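Local atomic coordinates of GNA33 (Neisseria gonorrhoeae FA 1090, PDB entry 2G5D), a protein that probably cleaves the beta-1,4 linkage between N-acetylmuramic acid and N-acetylglucosamine in peptidoglycan, forming a 1,6-anhydro bond in the muramic residue as a lytic transglycosylase. Residues A[246-249]-A[255-258]; A[236-241]-A[304-309]; A[119-124]-A[339-344]; A[209-214]-A[222-227]. One frame throughout, in Å; residues are numbered along the deposited sequence.

Interaction 1 (A[246-249]-A[255-258])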
loop_
_atom_site.group_PDB
_atom_site.type_symbol
_atom_site.label_atom_id
_atom_site.label_comp_id
_atom_site.label_asym_id
_atom_site.label_seq_id
_atom_site.Cartn_x
_atom_site.Cartn_y
_atom_site.Cartn_z
ATOM N N GLY A 246 -8.575 6.289 -0.761
ATOM C CA GLY A 246 -9.915 5.948 -1.141
ATOM C C GLY A 246 -10.498 6.947 -2.098
ATOM O O GLY A 246 -9.806 7.828 -2.608
ATOM N N ARG A 247 -11.795 6.810 -2.313
ATOM C CA ARG A 247 -12.496 7.581 -3.308
ATOM C C ARG A 247 -13.895 7.824 -2.761
ATOM O O ARG A 247 -14.595 6.871 -2.412
ATOM C CB ARG A 247 -12.557 6.746 -4.592
ATOM C CG ARG A 247 -12.327 7.491 -5.852
ATOM C CD ARG A 247 -12.374 6.540 -7.027
ATOM N NE ARG A 247 -11.109 5.835 -7.210
ATOM C CZ ARG A 247 -10.692 5.337 -8.370
ATOM N NH1 ARG A 247 -11.440 5.460 -9.458
ATOM N NH2 ARG A 247 -9.526 4.713 -8.440
ATOM N N LEU A 248 -14.297 9.089 -2.653
ATOM C CA LEU A 248 -15.691 9.405 -2.313
ATOM C C LEU A 248 -16.565 9.303 -3.557
ATOM O O LEU A 248 -16.201 9.821 -4.603
ATOM C CB LEU A 248 -15.832 10.796 -1.685
ATOM C CG LEU A 248 -15.073 11.121 -0.396
ATOM C CD1 LEU A 248 -15.293 12.600 -0.038
ATOM C CD2 LEU A 248 -15.459 10.196 0.790
ATOM N N LYS A 249 -17.692 8.604 -3.457
ATOM C CA LYS A 249 -18.655 8.564 -4.561
ATOM C C LYS A 249 -19.827 9.456 -4.197
ATOM O O LYS A 249 -20.612 9.112 -3.311
ATOM C CB LYS A 249 -19.117 7.135 -4.887
ATOM C CG LYS A 249 -20.138 7.034 -6.029
ATOM C CD LYS A 249 -19.944 5.749 -6.835
ATOM C CE LYS A 249 -20.788 5.737 -8.099
ATOM N NZ LYS A 249 -20.051 5.111 -9.234
ATOM N N TYR A 255 -16.537 11.012 -8.586
ATOM C CA TYR A 255 -15.531 10.559 -7.643
ATOM C C TYR A 255 -14.708 11.739 -7.156
ATOM O O TYR A 255 -14.303 12.589 -7.954
ATOM C CB TYR A 255 -14.622 9.499 -8.282
ATOM C CG TYR A 255 -15.310 8.174 -8.546
ATOM C CD1 TYR A 255 -15.386 7.642 -9.841
ATOM C CD2 TYR A 255 -15.888 7.454 -7.503
ATOM C CE1 TYR A 255 -16.025 6.411 -10.079
ATOM C CE2 TYR A 255 -16.519 6.237 -7.724
ATOM C CZ TYR A 255 -16.591 5.719 -9.005
ATOM O OH TYR A 255 -17.229 4.509 -9.192
ATOM N N ILE A 256 -14.497 11.799 -5.844
ATOM C CA ILE A 256 -13.487 12.666 -5.241
ATOM C C ILE A 256 -12.359 11.753 -4.744
ATOM O O ILE A 256 -12.560 10.920 -3.856
ATOM C CB ILE A 256 -14.066 13.540 -4.092
ATOM C CG1 ILE A 256 -15.048 14.576 -4.652
ATOM C CG2 ILE A 256 -12.954 14.247 -3.337
ATOM C CD1 ILE A 256 -15.997 15.175 -3.621
ATOM N N ARG A 257 -11.186 11.905 -5.350
ATOM C CA ARG A 257 -10.067 11.001 -5.124
ATOM C C ARG A 257 -9.213 11.488 -3.956
ATOM O O ARG A 257 -8.779 12.637 -3.920
ATOM C CB ARG A 257 -9.238 10.845 -6.399
ATOM C CG ARG A 257 -10.070 10.499 -7.648
ATOM C CD ARG A 257 -9.233 9.813 -8.737
ATOM N NE ARG A 257 -8.563 8.616 -8.219
ATOM C CZ ARG A 257 -7.241 8.459 -8.126
ATOM N NH1 ARG A 257 -6.410 9.413 -8.541
ATOM N NH2 ARG A 257 -6.749 7.332 -7.619
ATOM N N ILE A 258 -9.008 10.595 -2.993
ATOM C CA ILE A 258 -8.355 10.915 -1.734
ATOM C C ILE A 258 -7.141 9.988 -1.550
ATOM O O ILE A 258 -7.266 8.758 -1.587
ATOM C CB ILE A 258 -9.376 10.801 -0.537
ATOM C CG1 ILE A 258 -10.600 11.704 -0.748
ATOM C CG2 ILE A 258 -8.744 11.160 0.776
ATOM C CD1 ILE A 258 -10.263 13.191 -0.951
#
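R247 runs straight as far as CD and then turns at chi3 (-82°), while Y255 carries its CG beside the backbone N (chi1 -69°); together these torsions lay CD of R247 over one face of the tyrosine ring, 3.7 Å from Y255 CD2, in a CH-pi contact. The guanidinium passes on beyond, its plane nearly perpendicular to the ring. K249 approaches the same tyrosine obliquely, and K249 NZ gives a 2.9 Å hydrogen bond to Y255 OH. Underneath is a beta hairpin with strands 246-249 and 255-258 antiparallel: G246 pairs with I258 and L248 with I256 as hydrogen-bonded pairs, R247 with R257 and K249 with Y255 as non-hydrogen-bonded ones. Of the four backbone bonds, G246 N to I258 O is the straightest, 175° at the hydrogen. L248 and I256 lie on the other face, their CB atoms 4.1 Å apart. R257 travels alongside R247 in the same direction and puts NE over the face of the R247 guanidinium, 3.9 Å from R247 NE. Both arginines turn toward E123, which forms a salt bridge with R247 and a longer, weak ion pair with R257; D324 takes the other terminal nitrogen of R247.

Interaction 2 (A[236-241]-A[304-309])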
loop_
_atom_site.group_PDB
_atom_site.type_symbol
_atom_site.label_atom_id
_atom_site.label_comp_id
_atom_site.label_asym_id
_atom_site.label_seq_id
_atom_site.Cartn_x
_atom_site.Cartn_y
_atom_site.Cartn_z
ATOM N N GLU A 236 -16.994 3.020 7.458
ATOM C CA GLU A 236 -16.413 3.040 6.113
ATOM C C GLU A 236 -15.257 4.027 6.021
ATOM O O GLU A 236 -14.260 3.738 5.347
ATOM C CB GLU A 236 -17.446 3.316 5.012
ATOM C CG GLU A 236 -18.450 2.203 4.789
ATOM C CD GLU A 236 -19.316 2.429 3.561
ATOM O OE1 GLU A 236 -20.532 2.513 3.709
ATOM O OE2 GLU A 236 -18.789 2.523 2.433
ATOM N N LEU A 237 -15.361 5.173 6.698
ATOM C CA LEU A 237 -14.238 6.126 6.712
ATOM C C LEU A 237 -13.067 5.560 7.479
ATOM O O LEU A 237 -11.907 5.780 7.116
ATOM C CB LEU A 237 -14.614 7.453 7.358
ATOM C CG LEU A 237 -14.106 8.773 6.772
ATOM C CD1 LEU A 237 -13.960 9.846 7.882
ATOM C CD2 LEU A 237 -12.836 8.669 5.869
ATOM N N PHE A 238 -13.381 4.840 8.558
ATOM C CA PHE A 238 -12.366 4.279 9.416
ATOM C C PHE A 238 -11.509 3.337 8.584
ATOM O O PHE A 238 -10.282 3.402 8.632
ATOM C CB PHE A 238 -12.997 3.558 10.617
ATOM C CG PHE A 238 -11.984 2.968 11.561
ATOM C CD1 PHE A 238 -11.555 3.686 12.671
ATOM C CD2 PHE A 238 -11.451 1.712 11.332
ATOM C CE1 PHE A 238 -10.614 3.158 13.545
ATOM C CE2 PHE A 238 -10.500 1.176 12.193
ATOM C CZ PHE A 238 -10.084 1.901 13.302
ATOM N N PHE A 239 -12.167 2.484 7.802
ATOM C CA PHE A 239 -11.479 1.511 6.939
ATOM C C PHE A 239 -10.724 2.092 5.731
ATOM O O PHE A 239 -9.752 1.492 5.273
ATOM C CB PHE A 239 -12.440 0.391 6.534
ATOM C CG PHE A 239 -12.554 -0.692 7.568
ATOM C CD1 PHE A 239 -13.439 -0.563 8.641
ATOM C CD2 PHE A 239 -11.757 -1.842 7.482
ATOM C CE1 PHE A 239 -13.536 -1.553 9.609
ATOM C CE2 PHE A 239 -11.842 -2.833 8.454
ATOM C CZ PHE A 239 -12.739 -2.691 9.516
ATOM N N MET A 240 -11.146 3.253 5.231
ATOM C CA MET A 240 -10.338 4.017 4.269
ATOM C C MET A 240 -8.991 4.373 4.872
ATOM O O MET A 240 -7.970 4.321 4.172
ATOM C CB MET A 240 -11.041 5.303 3.821
ATOM C CG MET A 240 -10.383 5.993 2.618
ATOM S SD MET A 240 -11.300 7.446 2.048
ATOM C CE MET A 240 -10.643 8.736 3.100
ATOM N N HIS A 241 -8.986 4.735 6.158
ATOM C CA HIS A 241 -7.736 4.989 6.882
ATOM C C HIS A 241 -6.847 3.741 6.868
ATOM O O HIS A 241 -5.650 3.838 6.619
ATOM C CB HIS A 241 -8.006 5.407 8.329
ATOM C CG HIS A 241 -8.323 6.861 8.508
ATOM N ND1 HIS A 241 -9.425 7.463 7.934
ATOM C CD2 HIS A 241 -7.721 7.816 9.254
ATOM C CE1 HIS A 241 -9.467 8.733 8.294
ATOM N NE2 HIS A 241 -8.444 8.973 9.094
ATOM N N GLU A 304 -16.278 4.788 21.500
ATOM C CA GLU A 304 -15.421 3.857 22.231
ATOM C C GLU A 304 -14.545 2.973 21.332
ATOM O O GLU A 304 -13.339 2.849 21.549
ATOM C CB GLU A 304 -16.318 2.965 23.083
ATOM C CG GLU A 304 -15.620 1.887 23.877
ATOM C CD GLU A 304 -16.582 0.788 24.285
ATOM O OE1 GLU A 304 -17.763 1.095 24.547
ATOM O OE2 GLU A 304 -16.161 -0.381 24.329
ATOM N N VAL A 305 -15.173 2.337 20.349
ATOM C CA VAL A 305 -14.526 1.331 19.528
ATOM C C VAL A 305 -13.558 1.995 18.552
ATOM O O VAL A 305 -12.391 1.587 18.473
ATOM C CB VAL A 305 -15.558 0.435 18.786
ATOM C CG1 VAL A 305 -14.880 -0.401 17.700
ATOM C CG2 VAL A 305 -16.263 -0.479 19.770
ATOM N N LEU A 306 -14.036 3.031 17.851
ATOM C CA LEU A 306 -13.206 3.798 16.907
ATOM C C LEU A 306 -12.006 4.454 17.596
ATOM O O LEU A 306 -10.889 4.405 17.081
ATOM C CB LEU A 306 -14.049 4.828 16.154
ATOM C CG LEU A 306 -14.597 4.443 14.767
ATOM C CD1 LEU A 306 -15.165 3.032 14.679
ATOM C CD2 LEU A 306 -15.624 5.451 14.305
ATOM N N GLY A 307 -12.233 5.029 18.776
ATOM C CA GLY A 307 -11.156 5.599 19.575
ATOM C C GLY A 307 -10.060 4.653 20.055
ATOM O O GLY A 307 -9.023 5.101 20.505
ATOM N N GLN A 308 -10.282 3.345 19.973
ATOM C CA GLN A 308 -9.253 2.376 20.377
ATOM C C GLN A 308 -8.027 2.355 19.446
ATOM O O GLN A 308 -6.935 1.975 19.867
ATOM C CB GLN A 308 -9.842 0.964 20.511
ATOM C CG GLN A 308 -10.919 0.848 21.586
ATOM C CD GLN A 308 -10.442 1.278 22.970
ATOM O OE1 GLN A 308 -9.368 0.879 23.418
ATOM N NE2 GLN A 308 -11.254 2.089 23.658
ATOM N N ASN A 309 -8.213 2.760 18.192
ATOM C CA ASN A 309 -7.114 2.889 17.213
ATOM C C ASN A 309 -6.605 4.329 17.212
ATOM O O ASN A 309 -7.151 5.163 16.486
ATOM C CB ASN A 309 -7.624 2.495 15.810
ATOM C CG ASN A 309 -6.547 2.595 14.708
ATOM O OD1 ASN A 309 -6.855 2.879 13.549
ATOM N ND2 ASN A 309 -5.301 2.358 15.068
#
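F238 on helix 234-243 and L306 on helix 302-306 bring their CA atoms to 7.6 Å, and at L306 the chain enters a type I beta turn that closes at N309. Helix 234-243 thus packs against helix 302-306 and the turn L306-N309, a buried contact with both segments inside the MltA-specific insert range. F238 does nearly all the reaching. With CG anti to the backbone N (chi1 -179°), its ring is thrown out from the helix into the angle formed by L306 and N309. One flank of the ring slides past L306, whose side chain runs the opposite way, and F238 CD1 lies 3.8 Å from L306 CG. The far corner meets the turn: N309 CB sits at the ring edge, in its plane, 3.6 Å from F238 CZ. The carbonyl O of L306 is also near, 3.8 Å from F238 CE1, and comes at the ring obliquely. The phenyl group is therefore gripped by van der Waals contact alone between the two segments. I271 and R213 also touch it, adding helices 271-276 and 213-217 to the packing. Within the turn, Q308 folds its amide back so that NE2 donates to E304 O at 3.1 Å. One helical turn past F238, H241 sets its ring edge-to-face against Y312 and F315. L237 O accepts two bonds from H241, its backbone N reaching the carbonyl from one face and ND1 from the other, with H241 ND1 to L237 O at 3.1 Å.

Interaction 3 (A[119-124]-A[339-344])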
loop_
_atom_site.group_PDB
_atom_site.type_symbol
_atom_site.label_atom_id
_atom_site.label_comp_id
_atom_site.label_asym_id
_atom_site.label_seq_id
_atom_site.Cartn_x
_atom_site.Cartn_y
_atom_site.Cartn_z
ATOM N N THR A 119 -1.710 -12.264 0.129
ATOM C CA THR A 119 -2.921 -11.604 0.621
ATOM C C THR A 119 -3.361 -10.560 -0.407
ATOM O O THR A 119 -2.716 -10.385 -1.462
ATOM C CB THR A 119 -2.709 -10.962 2.002
ATOM O OG1 THR A 119 -1.511 -10.184 1.984
ATOM C CG2 THR A 119 -2.586 -12.026 3.078
ATOM N N GLY A 120 -4.461 -9.871 -0.110
ATOM C CA GLY A 120 -5.019 -8.905 -1.055
ATOM C C GLY A 120 -5.384 -7.571 -0.437
ATOM O O GLY A 120 -5.820 -7.504 0.709
ATOM N N TYR A 121 -5.188 -6.499 -1.187
ATOM C CA TYR A 121 -5.643 -5.190 -0.740
ATOM C C TYR A 121 -6.313 -4.454 -1.870
ATOM O O TYR A 121 -6.242 -4.891 -3.019
ATOM C CB TYR A 121 -4.519 -4.359 -0.097
ATOM C CG TYR A 121 -3.400 -3.847 -0.988
ATOM C CD1 TYR A 121 -3.185 -2.475 -1.151
ATOM C CD2 TYR A 121 -2.507 -4.732 -1.612
ATOM C CE1 TYR A 121 -2.128 -2.000 -1.924
ATOM C CE2 TYR A 121 -1.454 -4.265 -2.381
ATOM C CZ TYR A 121 -1.275 -2.913 -2.546
ATOM O OH TYR A 121 -0.224 -2.476 -3.312
ATOM N N TYR A 122 -6.953 -3.333 -1.539
ATOM C CA TYR A 122 -7.764 -2.601 -2.505
ATOM C C TYR A 122 -7.984 -1.138 -2.125
ATOM O O TYR A 122 -7.655 -0.712 -1.017
ATOM C CB TYR A 122 -9.119 -3.311 -2.710
ATOM C CG TYR A 122 -10.184 -2.983 -1.690
ATOM C CD1 TYR A 122 -11.319 -2.256 -2.048
ATOM C CD2 TYR A 122 -10.062 -3.407 -0.366
ATOM C CE1 TYR A 122 -12.288 -1.953 -1.109
ATOM C CE2 TYR A 122 -11.019 -3.116 0.565
ATOM C CZ TYR A 122 -12.133 -2.394 0.194
ATOM O OH TYR A 122 -13.078 -2.122 1.135
ATOM N N GLU A 123 -8.534 -0.383 -3.071
ATOM C CA GLU A 123 -8.901 1.003 -2.864
ATOM C C GLU A 123 -10.412 1.127 -2.633
ATOM O O GLU A 123 -11.207 0.916 -3.548
ATOM C CB GLU A 123 -8.453 1.867 -4.048
ATOM C CG GLU A 123 -8.759 3.363 -3.832
ATOM C CD GLU A 123 -8.447 4.229 -5.036
ATOM O OE1 GLU A 123 -8.172 3.687 -6.126
ATOM O OE2 GLU A 123 -8.495 5.466 -4.897
ATOM N N PRO A 124 -10.826 1.472 -1.401
ATOM C CA PRO A 124 -12.281 1.552 -1.169
ATOM C C PRO A 124 -12.977 2.734 -1.855
ATOM O O PRO A 124 -12.380 3.800 -2.038
ATOM C CB PRO A 124 -12.396 1.673 0.351
ATOM C CG PRO A 124 -11.094 2.236 0.794
ATOM C CD PRO A 124 -10.047 1.787 -0.192
ATOM N N ALA A 339 -0.496 -5.016 -9.979
ATOM C CA ALA A 339 0.463 -4.450 -9.034
ATOM C C ALA A 339 0.373 -5.168 -7.698
ATOM O O ALA A 339 -0.653 -5.771 -7.355
ATOM C CB ALA A 339 0.248 -2.934 -8.852
ATOM N N GLY A 340 1.468 -5.146 -6.962
ATOM C CA GLY A 340 1.478 -5.740 -5.639
ATOM C C GLY A 340 2.434 -5.088 -4.681
ATOM O O GLY A 340 3.323 -4.338 -5.100
ATOM N N ALA A 341 2.220 -5.340 -3.389
ATOM C CA ALA A 341 3.161 -4.942 -2.348
ATOM C C ALA A 341 4.091 -6.092 -1.944
ATOM O O ALA A 341 3.661 -7.250 -1.829
ATOM C CB ALA A 341 2.423 -4.355 -1.095
ATOM N N ILE A 342 5.357 -5.745 -1.702
ATOM C CA ILE A 342 6.424 -6.712 -1.428
ATOM C C ILE A 342 7.306 -6.252 -0.256
ATOM O O ILE A 342 7.126 -5.165 0.273
ATOM C CB ILE A 342 7.317 -6.967 -2.700
ATOM C CG1 ILE A 342 7.691 -5.650 -3.407
ATOM C CG2 ILE A 342 6.597 -7.862 -3.713
ATOM C CD1 ILE A 342 8.761 -4.774 -2.665
ATOM N N ASP A 343 8.276 -7.083 0.105
ATOM C CA ASP A 343 9.243 -6.764 1.140
ATOM C C ASP A 343 10.529 -6.385 0.416
ATOM O O ASP A 343 11.111 -7.201 -0.290
ATOM C CB ASP A 343 9.419 -7.971 2.083
ATOM C CG ASP A 343 10.486 -7.757 3.154
ATOM O OD1 ASP A 343 11.139 -6.696 3.213
ATOM O OD2 ASP A 343 10.686 -8.679 3.957
ATOM N N ARG A 344 10.961 -5.146 0.608
ATOM C CA ARG A 344 12.138 -4.597 -0.074
ATOM C C ARG A 344 13.490 -5.114 0.418
ATOM O O ARG A 344 14.522 -4.831 -0.189
ATOM C CB ARG A 344 12.128 -3.084 0.013
ATOM C CG ARG A 344 11.139 -2.424 -0.911
ATOM C CD ARG A 344 11.310 -0.923 -0.829
ATOM N NE ARG A 344 12.473 -0.520 -1.615
ATOM C CZ ARG A 344 12.840 0.738 -1.822
ATOM N NH1 ARG A 344 12.134 1.731 -1.297
ATOM N NH2 ARG A 344 13.910 0.998 -2.570
#
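Y121 is the one side chain of 119-124 that crosses to 339-344, and it lands on A341 with the end of its ring. The setting is the beta barrel: the 3D family belongs to the double-psi barrel clan, and strands 116-129 and 339-342 are both neighbours of strand 384-391, parallel to it in the first case and antiparallel in the second. The contact therefore skips over that strand. Packing is close at the phenol end. Y121 CE2 lies 4.1 Å from A341 CB, and Y121 OH lies 3.9 Å from the same methyl carbon. The backbone is met as well: A341 N stands at the ring edge, near its plane, 3.8 Å from Y121 OH. G340 C is 4.0 Å from Y121 OH. These are van der Waals distances, and the two segments share no polar bond. CG of Y121 takes the crowded position between backbone N and carbonyl carbon (chi1 69°), which points the ring across toward A341. Away from this tip the fit slackens quickly. Y121 CB and A341 CB are 7.0 Å apart, so the two main chains never meet. The exposure differs too: A341 and G340 are buried, whereas Y121 remains partly open to solvent. F388 meets the Y121 ring with the planes at about 50°, and Y387 and W389 hydrogen-bond to the Y121 backbone. Of the two ortho-to-hydroxyl carbons, CE2 alone takes part, since Y121 CE1 stays 5.2 Å from A341 CB.

Interaction 4 (A[209-214]-A[222-227])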
loop_
_atom_site.group_PDB
_atom_site.type_symbol
_atom_site.label_atom_id
_atom_site.label_comp_id
_atom_site.label_asym_id
_atom_site.label_seq_id
_atom_site.Cartn_x
_atom_site.Cartn_y
_atom_site.Cartn_z
ATOM N N PRO A 209 3.077 15.315 21.393
ATOM C CA PRO A 209 2.487 14.391 20.416
ATOM C C PRO A 209 1.220 14.979 19.795
ATOM O O PRO A 209 0.471 15.673 20.485
ATOM C CB PRO A 209 2.145 13.164 21.266
ATOM C CG PRO A 209 3.181 13.164 22.327
ATOM C CD PRO A 209 3.487 14.613 22.627
ATOM N N TYR A 210 1.002 14.739 18.501
ATOM C CA TYR A 210 -0.196 15.231 17.846
ATOM C C TYR A 210 -1.435 14.477 18.344
ATOM O O TYR A 210 -1.318 13.433 19.003
ATOM C CB TYR A 210 -0.095 15.204 16.302
ATOM C CG TYR A 210 -0.991 16.254 15.688
ATOM C CD1 TYR A 210 -2.217 15.912 15.104
ATOM C CD2 TYR A 210 -0.650 17.606 15.765
ATOM C CE1 TYR A 210 -3.063 16.897 14.586
ATOM C CE2 TYR A 210 -1.475 18.585 15.255
ATOM C CZ TYR A 210 -2.682 18.226 14.664
ATOM O OH TYR A 210 -3.497 19.216 14.173
ATOM N N HIS A 211 -2.608 15.033 18.051
ATOM C CA HIS A 211 -3.897 14.487 18.478
ATOM C C HIS A 211 -4.116 13.036 18.021
ATOM O O HIS A 211 -3.668 12.627 16.950
ATOM C CB HIS A 211 -5.029 15.379 17.968
ATOM C CG HIS A 211 -4.994 16.776 18.507
ATOM N ND1 HIS A 211 -5.302 17.076 19.817
ATOM C CD2 HIS A 211 -4.716 17.958 17.906
ATOM C CE1 HIS A 211 -5.205 18.379 20.003
ATOM N NE2 HIS A 211 -4.850 18.938 18.860
ATOM N N THR A 212 -4.803 12.272 18.869
ATOM C CA THR A 212 -5.113 10.864 18.625
ATOM C C THR A 212 -6.454 10.784 17.917
ATOM O O THR A 212 -7.202 11.767 17.911
ATOM C CB THR A 212 -5.227 10.080 19.950
ATOM O OG1 THR A 212 -6.180 10.731 20.796
ATOM C CG2 THR A 212 -3.891 9.991 20.669
ATOM N N ARG A 213 -6.754 9.622 17.327
ATOM C CA ARG A 213 -8.043 9.395 16.652
ATOM C C ARG A 213 -9.240 9.772 17.522
ATOM O O ARG A 213 -10.149 10.445 17.054
ATOM C CB ARG A 213 -8.195 7.941 16.194
ATOM C CG ARG A 213 -9.500 7.667 15.458
ATOM C CD ARG A 213 -9.565 6.256 14.925
ATOM N NE ARG A 213 -8.587 6.019 13.870
ATOM C CZ ARG A 213 -8.763 6.296 12.572
ATOM N NH1 ARG A 213 -9.898 6.817 12.114
ATOM N NH2 ARG A 213 -7.787 6.026 11.727
ATOM N N ASN A 214 -9.229 9.342 18.781
ATOM C CA ASN A 214 -10.343 9.632 19.688
ATOM C C ASN A 214 -10.567 11.130 19.872
ATOM O O ASN A 214 -11.708 11.583 19.921
ATOM C CB ASN A 214 -10.161 8.949 21.053
ATOM C CG ASN A 214 -11.300 9.243 22.009
ATOM O OD1 ASN A 214 -11.085 9.727 23.122
ATOM N ND2 ASN A 214 -12.529 8.970 21.572
ATOM N N ASP A 222 -11.394 20.945 14.850
ATOM C CA ASP A 222 -12.315 22.001 14.457
ATOM C C ASP A 222 -11.595 23.328 14.289
ATOM O O ASP A 222 -11.024 23.864 15.245
ATOM C CB ASP A 222 -13.455 22.147 15.467
ATOM C CG ASP A 222 -14.524 21.079 15.309
ATOM O OD1 ASP A 222 -14.502 20.344 14.297
ATOM O OD2 ASP A 222 -15.395 20.980 16.200
ATOM N N GLY A 223 -11.609 23.828 13.053
ATOM C CA GLY A 223 -11.060 25.138 12.714
ATOM C C GLY A 223 -9.584 25.191 12.350
ATOM O O GLY A 223 -9.057 26.273 12.103
ATOM N N LYS A 224 -8.904 24.045 12.310
ATOM C CA LYS A 224 -7.445 24.050 12.115
ATOM C C LYS A 224 -6.908 22.951 11.184
ATOM O O LYS A 224 -5.741 22.553 11.282
ATOM C CB LYS A 224 -6.711 24.034 13.467
ATOM C CG LYS A 224 -6.933 22.778 14.311
ATOM C CD LYS A 224 -6.015 22.767 15.508
ATOM C CE LYS A 224 -5.866 21.361 16.053
ATOM N NZ LYS A 224 -5.071 21.376 17.314
ATOM N N ALA A 225 -7.762 22.463 10.290
ATOM C CA ALA A 225 -7.351 21.494 9.279
ATOM C C ALA A 225 -8.249 21.609 8.053
ATOM O O ALA A 225 -9.464 21.778 8.194
ATOM C CB ALA A 225 -7.388 20.078 9.838
ATOM N N PRO A 226 -7.654 21.524 6.843
ATOM C CA PRO A 226 -8.474 21.482 5.625
ATOM C C PRO A 226 -9.327 20.217 5.599
ATOM O O PRO A 226 -8.864 19.152 6.018
ATOM C CB PRO A 226 -7.439 21.461 4.494
ATOM C CG PRO A 226 -6.184 20.982 5.116
ATOM C CD PRO A 226 -6.213 21.457 6.541
ATOM N N ILE A 227 -10.576 20.357 5.162
ATOM C CA ILE A 227 -11.484 19.229 4.982
ATOM C C ILE A 227 -11.642 18.953 3.479
ATOM O O ILE A 227 -11.976 19.853 2.700
ATOM C CB ILE A 227 -12.853 19.491 5.660
ATOM C CG1 ILE A 227 -12.675 19.576 7.177
ATOM C CG2 ILE A 227 -13.863 18.399 5.317
ATOM C CD1 ILE A 227 -13.616 20.562 7.855
#
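K224 crosses the H211 imidazole obliquely and comes at Y210 from the opposite direction. The lysine nitrogen arrives at the rim of the histidine ring: K224 NZ donates a hydrogen bond to H211 NE2 at 2.9 Å, lying 17° out of the imidazole plane. As acceptor, NE2 is probably unprotonated; the lysine's charge, partly offset by D146, would be expected to favour this. K224 leaves its backbone with CG between N and the carbonyl carbon (chi1 64°) and is extended from there on, a shape that carries NZ the whole way over a gap in which the nearest CA atoms, those of H211 and D222, are 12.0 Å apart. The next carbon back along the chain touches the second aromatic, K224 CE standing 3.7 Å from Y210 OH. The stretch 209-214 is the link that leaves the five-stranded sheet at strand 206-209 and enters helix 213-217, with T212 at its N-cap; 222-227 is the loop that follows this helix and leads to strand 227-231. The bond from K224 thus joins the residue before the N-cap to the loop after helix 213-217. Within 209-214 the two rings also meet, the H211 edge atom CD2 sitting 3.8 Å above one face of the Y210 ring, toward its rim. D146 joins the polar ends, its OD2 in a salt bridge with K224 NZ and its OD1 hydrogen-bonded to Y210 OH, while F147 packs edge-to-face with Y210.

Overall arrangement
Interactions 1, 2 and 4 lie wholly in the MltA-specific region, whereas interaction 3 crosses from it to the 3D family region and closes a chain loop enclosing the other three. Interactions 1 and 3, with centres 19 Å apart, are wired together by E123, whose OE1 is 2.9 Å from R247 NH2. Interaction 1 is nested in the loop that interaction 2 closes; strand 246-249 follows helix 234-243 in the chain, and the two contacts meet through M240, its SD 3.8 Å from G246 CA. Interaction 2 abuts interaction 4 (centres 15 Å apart) through R213, which F238 CE1 approaches to 3.5 Å at its NE. Interactions 3 and 4 are separate, nearest atoms about 12 Å apart.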